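PDB 4RL3: chitinase A from Pteris ryukyuensis, which probably hydrolyses chitin, a family 18 glycoside hydrolase activity carried by the catalytic domain that makes up this chain. Local coordinates for residues Asp178-Gln183 and Ser205-Gly210; Ser198-Ala203 and Gln234-Ser239. All blocks are in the same frame, centred on the assembly; numbering follows the deposited sequence.

Contact 1: residues Asp178-Gln183 and Ser205-Gly210; sequences DLVNFQ and SKYGGG. With EDO (1,2-ethanediol), chain D.
The carboxylate of D178 is shared between a bound diol and the protein: its OD1 accepts a hydrogen bond from O1 of 1,2-ethanediol, probably left from crystallisation, at 2.6 Å. Its OD2 accepts a hydrogen bond from the backbone N of A154 and forms a salt bridge with K146, whose NZ also bonds the diol, so both carboxylate oxygens are engaged. Two residues on, the chemistry turns apolar. CG1 of V180 rests over one face of the Y207 ring, 4.0 Å from Y207 CG, and the two side chains cross at about a right angle. Both V180 methyls are used, since CG2 comes within 4.2 Å of Y207 CB. F182 approaches the far part of the same ring: its CG lies anti to the backbone N (chi1 -169°), and the CD2 corner stands 4.1 Å from Y207 CE2, which sits at the edge of the phenylalanine ring, near its plane. N181, between them, is the centre of an inverse gamma turn and is turned the other way, bonding R5 and Y7 through its amide. Y207 thus crosses V180 of strand 179-180 and F182 of the turn beyond it, while Y166 and T167 of helix 163-173 flank it as well. The case illustrates the beta/alpha layering of a TIM barrel, the fold of family 18: side chains on the barrel wall pack against an aromatic that follows helix 193-206.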
loop_
_atom_site.group_PDB
_atom_site.type_symbol
_atom_site.label_atom_id
_atom_site.label_comp_id
_atom_site.label_asym_id
_atom_site.label_seq_id
_atom_site.Cartn_x
_atom_site.Cartn_y
_atom_site.Cartn_z
ATOM N N ASP A 178 -9.637 4.721 -4.053
ATOM C CA ASP A 178 -9.113 6.066 -4.232
ATOM C C ASP A 178 -7.760 6.108 -4.903
ATOM O O ASP A 178 -7.478 7.058 -5.626
ATOM C CB ASP A 178 -9.013 6.749 -2.881
ATOM C CG ASP A 178 -10.320 6.734 -2.148
ATOM O OD1 ASP A 178 -11.250 7.462 -2.588
ATOM O OD2 ASP A 178 -10.435 5.978 -1.158
ATOM N N LEU A 179 -6.918 5.113 -4.626
ATOM C CA LEU A 179 -5.515 5.146 -5.057
ATOM C C LEU A 179 -5.045 3.775 -5.503
ATOM O O LEU A 179 -5.432 2.753 -4.924
ATOM C CB LEU A 179 -4.611 5.641 -3.927
ATOM C CG LEU A 179 -4.859 7.046 -3.387
ATOM C CD1 LEU A 179 -4.135 7.244 -2.077
ATOM C CD2 LEU A 179 -4.443 8.095 -4.408
ATOM N N VAL A 180 -4.235 3.770 -6.558
ATOM C CA VAL A 180 -3.624 2.561 -7.078
ATOM C C VAL A 180 -2.124 2.665 -6.812
ATOM O O VAL A 180 -1.411 3.452 -7.455
ATOM C CB VAL A 180 -3.934 2.365 -8.582
ATOM C CG1 VAL A 180 -3.257 1.093 -9.097
ATOM C CG2 VAL A 180 -5.443 2.308 -8.807
ATOM N N ASN A 181 -1.665 1.881 -5.836
ATOM C CA ASN A 181 -0.249 1.781 -5.474
ATOM C C ASN A 181 0.439 0.777 -6.411
ATOM O O ASN A 181 0.817 -0.314 -5.987
ATOM C CB ASN A 181 -0.063 1.285 -4.025
ATOM C CG ASN A 181 -0.423 2.313 -2.951
ATOM O OD1 ASN A 181 -1.023 3.374 -3.198
ATOM N ND2 ASN A 181 -0.078 1.967 -1.729
ATOM N N PHE A 182 0.578 1.122 -7.687
ATOM C CA PHE A 182 1.172 0.193 -8.627
ATOM C C PHE A 182 2.652 0.023 -8.279
ATOM O O PHE A 182 3.360 1.001 -8.084
ATOM C CB PHE A 182 1.006 0.667 -10.074
ATOM C CG PHE A 182 1.369 -0.383 -11.082
ATOM C CD1 PHE A 182 2.694 -0.584 -11.425
ATOM C CD2 PHE A 182 0.403 -1.195 -11.642
ATOM C CE1 PHE A 182 3.053 -1.563 -12.316
ATOM C CE2 PHE A 182 0.760 -2.187 -12.540
ATOM C CZ PHE A 182 2.087 -2.366 -12.879
ATOM N N GLN A 183 3.103 -1.221 -8.178
ATOM C CA GLN A 183 4.467 -1.523 -7.759
ATOM C C GLN A 183 5.456 -1.477 -8.924
ATOM O O GLN A 183 5.743 -2.500 -9.550
ATOM C CB GLN A 183 4.526 -2.899 -7.111
ATOM C CG GLN A 183 3.647 -3.052 -5.877
ATOM C CD GLN A 183 3.788 -4.431 -5.260
ATOM O OE1 GLN A 183 4.858 -5.034 -5.293
ATOM N NE2 GLN A 183 2.698 -4.946 -4.717
ATOM N N SER A 205 -2.830 3.095 -18.019
ATOM C CA SER A 205 -3.888 2.764 -18.980
ATOM C C SER A 205 -4.800 1.618 -18.522
ATOM O O SER A 205 -5.945 1.530 -18.975
ATOM C CB SER A 205 -3.289 2.428 -20.352
ATOM O OG SER A 205 -2.770 1.119 -20.386
ATOM N N LYS A 206 -4.296 0.765 -17.627
ATOM C CA LYS A 206 -5.031 -0.395 -17.105
ATOM C C LYS A 206 -5.813 -0.105 -15.831
ATOM O O LYS A 206 -6.661 -0.916 -15.432
ATOM C CB LYS A 206 -4.052 -1.537 -16.815
ATOM C CG LYS A 206 -3.303 -2.017 -18.049
ATOM C CD LYS A 206 -2.128 -2.905 -17.692
ATOM C CE LYS A 206 -1.404 -3.372 -18.947
ATOM N NZ LYS A 206 -0.220 -4.211 -18.619
ATOM N N TYR A 207 -5.536 1.045 -15.207
ATOM C CA TYR A 207 -6.098 1.395 -13.899
ATOM C C TYR A 207 -6.712 2.792 -13.921
ATOM O O TYR A 207 -6.505 3.613 -13.012
ATOM C CB TYR A 207 -5.035 1.250 -12.808
ATOM C CG TYR A 207 -4.744 -0.194 -12.529
ATOM C CD1 TYR A 207 -5.623 -0.948 -11.751
ATOM C CD2 TYR A 207 -3.629 -0.827 -13.060
ATOM C CE1 TYR A 207 -5.386 -2.283 -11.501
ATOM C CE2 TYR A 207 -3.379 -2.165 -12.803
ATOM C CZ TYR A 207 -4.274 -2.884 -12.021
ATOM O OH TYR A 207 -4.054 -4.220 -11.768
ATOM N N GLY A 208 -7.465 3.056 -14.983
ATOM C CA GLY A 208 -8.319 4.236 -15.046
ATOM C C GLY A 208 -7.729 5.458 -15.726
ATOM O O GLY A 208 -8.401 6.485 -15.818
ATOM N N GLY A 209 -6.489 5.355 -16.206
ATOM C CA GLY A 209 -5.871 6.406 -17.020
ATOM C C GLY A 209 -4.725 7.132 -16.358
ATOM O O GLY A 209 -3.921 7.753 -17.033
ATOM N N GLY A 210 -4.631 7.052 -15.030
ATOM C CA GLY A 210 -3.538 7.696 -14.319
ATOM C C GLY A 210 -3.912 8.596 -13.157
ATOM O O GLY A 210 -3.094 8.812 -12.271
HETATM C C1 EDO D . -14.403 8.344 -1.826
HETATM O O1 EDO D . -13.290 8.007 -1.003
HETATM C C2 EDO D . -14.848 7.118 -2.612
HETATM O O2 EDO D . -15.420 6.135 -1.740
#

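Contact 2: residues Ser198-Ala203 and Gln234-Ser239; sequences SLYNTA and QQLKSS
Y200 presents the flat of its ring to L236, and the two side chains meet obliquely between their helices. CD1 of L236 stands over one face, 4.0 Å from the centroid of the Y200 ring and 18° off its normal, a CH-pi contact. It is displaced toward the rim at the root of the ring, where L236 CD1 lies 3.8 Å from Y200 CG. The second methyl spreads the grip along one side, with L236 CD2 3.8 Å from Y200 CD1, so the leucine fork meets the ring with both prongs. The tyrosine is brought here by a first torsion that sets CG opposite the backbone N (chi1 177°), which places the ring against L236; the neighbouring N201 merely brushes L236 CD2 with its amide and gives its ND2 to V197 O. At the far end of the ring the hydroxyl OH is hydrogen-bonded to the carbonyl O of V213, which anchors the phenol at its tip. With an alanine here, the L236 methyls would probably face a gap and V213 O would be left without its hydroxyl mate. Beside the leucine, Q235 O accepts both S239 N at 3.1 Å and S239 OG at 3.2 Å, from opposite faces of its carbonyl plane. One residue earlier in the chain, Q234 NE2 reaches S238 OG at 3.1 Å, almost in its own amide plane. The Y200-L236 contact joins helix 193-206, which follows strand 179-180, to helix 226-238, which follows strand 215-218; Y200 also touches P243 just before strand 244-248, and Q234 and K237 pack on L269 of helix 261-271.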
loop_
_atom_site.group_PDB
_atom_site.type_symbol
_atom_site.label_atom_id
_atom_site.label_comp_id
_atom_site.label_asym_id
_atom_site.label_seq_id
_atom_site.Cartn_x
_atom_site.Cartn_y
_atom_site.Cartn_z
ATOM N N SER A 198 7.338 5.317 -19.911
ATOM C CA SER A 198 6.550 4.410 -20.749
ATOM C C SER A 198 5.819 3.341 -19.917
ATOM O O SER A 198 4.636 3.060 -20.143
ATOM C CB SER A 198 7.441 3.733 -21.793
ATOM O OG SER A 198 8.003 4.676 -22.697
ATOM N N LEU A 199 6.522 2.765 -18.955
ATOM C CA LEU A 199 5.944 1.726 -18.098
ATOM C C LEU A 199 4.804 2.289 -17.255
ATOM O O LEU A 199 3.779 1.621 -17.035
ATOM C CB LEU A 199 7.014 1.130 -17.183
ATOM C CG LEU A 199 8.117 0.345 -17.892
ATOM C CD1 LEU A 199 9.299 0.137 -16.964
ATOM C CD2 LEU A 199 7.593 -0.978 -18.406
ATOM N N TYR A 200 4.986 3.524 -16.786
ATOM C CA TYR A 200 3.953 4.210 -16.038
ATOM C C TYR A 200 2.707 4.426 -16.902
ATOM O O TYR A 200 1.586 4.190 -16.455
ATOM C CB TYR A 200 4.464 5.552 -15.464
ATOM C CG TYR A 200 3.342 6.274 -14.760
ATOM C CD1 TYR A 200 2.459 7.082 -15.474
ATOM C CD2 TYR A 200 3.112 6.091 -13.402
ATOM C CE1 TYR A 200 1.398 7.700 -14.845
ATOM C CE2 TYR A 200 2.050 6.705 -12.768
ATOM C CZ TYR A 200 1.201 7.511 -13.497
ATOM O OH TYR A 200 0.115 8.109 -12.900
ATOM N N ASN A 201 2.893 4.889 -18.137
ATOM C CA ASN A 201 1.762 5.074 -19.040
ATOM C C ASN A 201 0.999 3.778 -19.290
ATOM O O ASN A 201 -0.222 3.757 -19.285
ATOM C CB ASN A 201 2.225 5.711 -20.355
ATOM C CG ASN A 201 2.287 7.222 -20.269
ATOM O OD1 ASN A 201 1.341 7.909 -20.674
ATOM N ND2 ASN A 201 3.373 7.755 -19.690
ATOM N N THR A 202 1.717 2.679 -19.456
ATOM C CA THR A 202 1.066 1.406 -19.699
ATOM C C THR A 202 0.250 0.965 -18.485
ATOM O O THR A 202 -0.915 0.561 -18.614
ATOM C CB THR A 202 2.096 0.333 -20.076
ATOM O OG1 THR A 202 2.683 0.662 -21.352
ATOM C CG2 THR A 202 1.433 -1.039 -20.161
ATOM N N ALA A 203 0.857 1.034 -17.304
ATOM C CA ALA A 203 0.143 0.673 -16.076
ATOM C C ALA A 203 -1.049 1.590 -15.843
ATOM O O ALA A 203 -2.165 1.139 -15.522
ATOM C CB ALA A 203 1.083 0.721 -14.880
ATOM N N GLN A 234 9.648 13.672 -12.369
ATOM C CA GLN A 234 9.680 15.094 -12.735
ATOM C C GLN A 234 9.009 15.327 -14.102
ATOM O O GLN A 234 8.290 16.320 -14.285
ATOM C CB GLN A 234 11.117 15.642 -12.696
ATOM C CG GLN A 234 11.249 17.132 -13.016
ATOM C CD GLN A 234 10.332 18.019 -12.186
ATOM O OE1 GLN A 234 10.453 18.081 -10.959
ATOM N NE2 GLN A 234 9.403 18.709 -12.848
ATOM N N GLN A 235 9.192 14.393 -15.030
ATOM C CA GLN A 235 8.545 14.486 -16.344
ATOM C C GLN A 235 7.032 14.343 -16.226
ATOM O O GLN A 235 6.284 15.119 -16.800
ATOM C CB GLN A 235 9.065 13.412 -17.285
ATOM C CG GLN A 235 10.530 13.553 -17.650
ATOM C CD GLN A 235 10.987 12.437 -18.564
ATOM O OE1 GLN A 235 10.234 11.977 -19.433
ATOM N NE2 GLN A 235 12.220 11.983 -18.371
ATOM N N LEU A 236 6.582 13.350 -15.460
ATOM C CA LEU A 236 5.155 13.177 -15.237
ATOM C C LEU A 236 4.541 14.396 -14.548
ATOM O O LEU A 236 3.411 14.783 -14.853
ATOM C CB LEU A 236 4.898 11.906 -14.419
ATOM C CG LEU A 236 5.281 10.602 -15.125
ATOM C CD1 LEU A 236 5.313 9.448 -14.139
ATOM C CD2 LEU A 236 4.322 10.305 -16.274
ATOM N N LYS A 237 5.284 15.001 -13.615
ATOM C CA LYS A 237 4.798 16.173 -12.891
ATOM C C LYS A 237 4.673 17.371 -13.825
ATOM O O LYS A 237 3.666 18.088 -13.801
ATOM C CB LYS A 237 5.740 16.513 -11.733
ATOM C CG LYS A 237 5.334 17.747 -10.947
ATOM C CD LYS A 237 6.454 18.181 -10.018
ATOM C CE LYS A 237 6.274 19.611 -9.548
ATOM N NZ LYS A 237 5.011 19.747 -8.785
ATOM N N SER A 238 5.701 17.568 -14.642
ATOM C CA SER A 238 5.700 18.633 -15.652
ATOM C C SER A 238 4.509 18.536 -16.606
ATOM O O SER A 238 3.979 19.569 -17.047
ATOM C CB SER A 238 7.014 18.627 -16.435
ATOM O OG SER A 238 8.058 19.184 -15.649
ATOM N N SER A 239 4.077 17.307 -16.897
ATOM C CA SER A 239 2.915 17.052 -17.764
ATOM C C SER A 239 1.561 17.242 -17.065
ATOM O O SER A 239 0.507 17.206 -17.713
ATOM C CB SER A 239 2.981 15.627 -18.317
ATOM O OG SER A 239 4.138 15.432 -19.104
#

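How the contacts relate
Both contacts use helix 193-206, but at different depths. Contact 1, about 12 Å from the chain centre to its own centre, is wholly buried, its three touching residues joining the residue that follows that helix to strand 179-180 and the turn after it. Contact 2, centred about 20 Å out, links two helices of the outer layer; its tyrosine and leucine are buried while N201 is exposed. Each rests on a methyl over a tyrosine face, yet the inner site adds a second aromatic, whereas the outer one is bordered by serines and amides. They meet directly, F182 CE2 lying 3.7 Å from A203 CB, so packing runs on from the barrel wall through the shared helix to its neighbour.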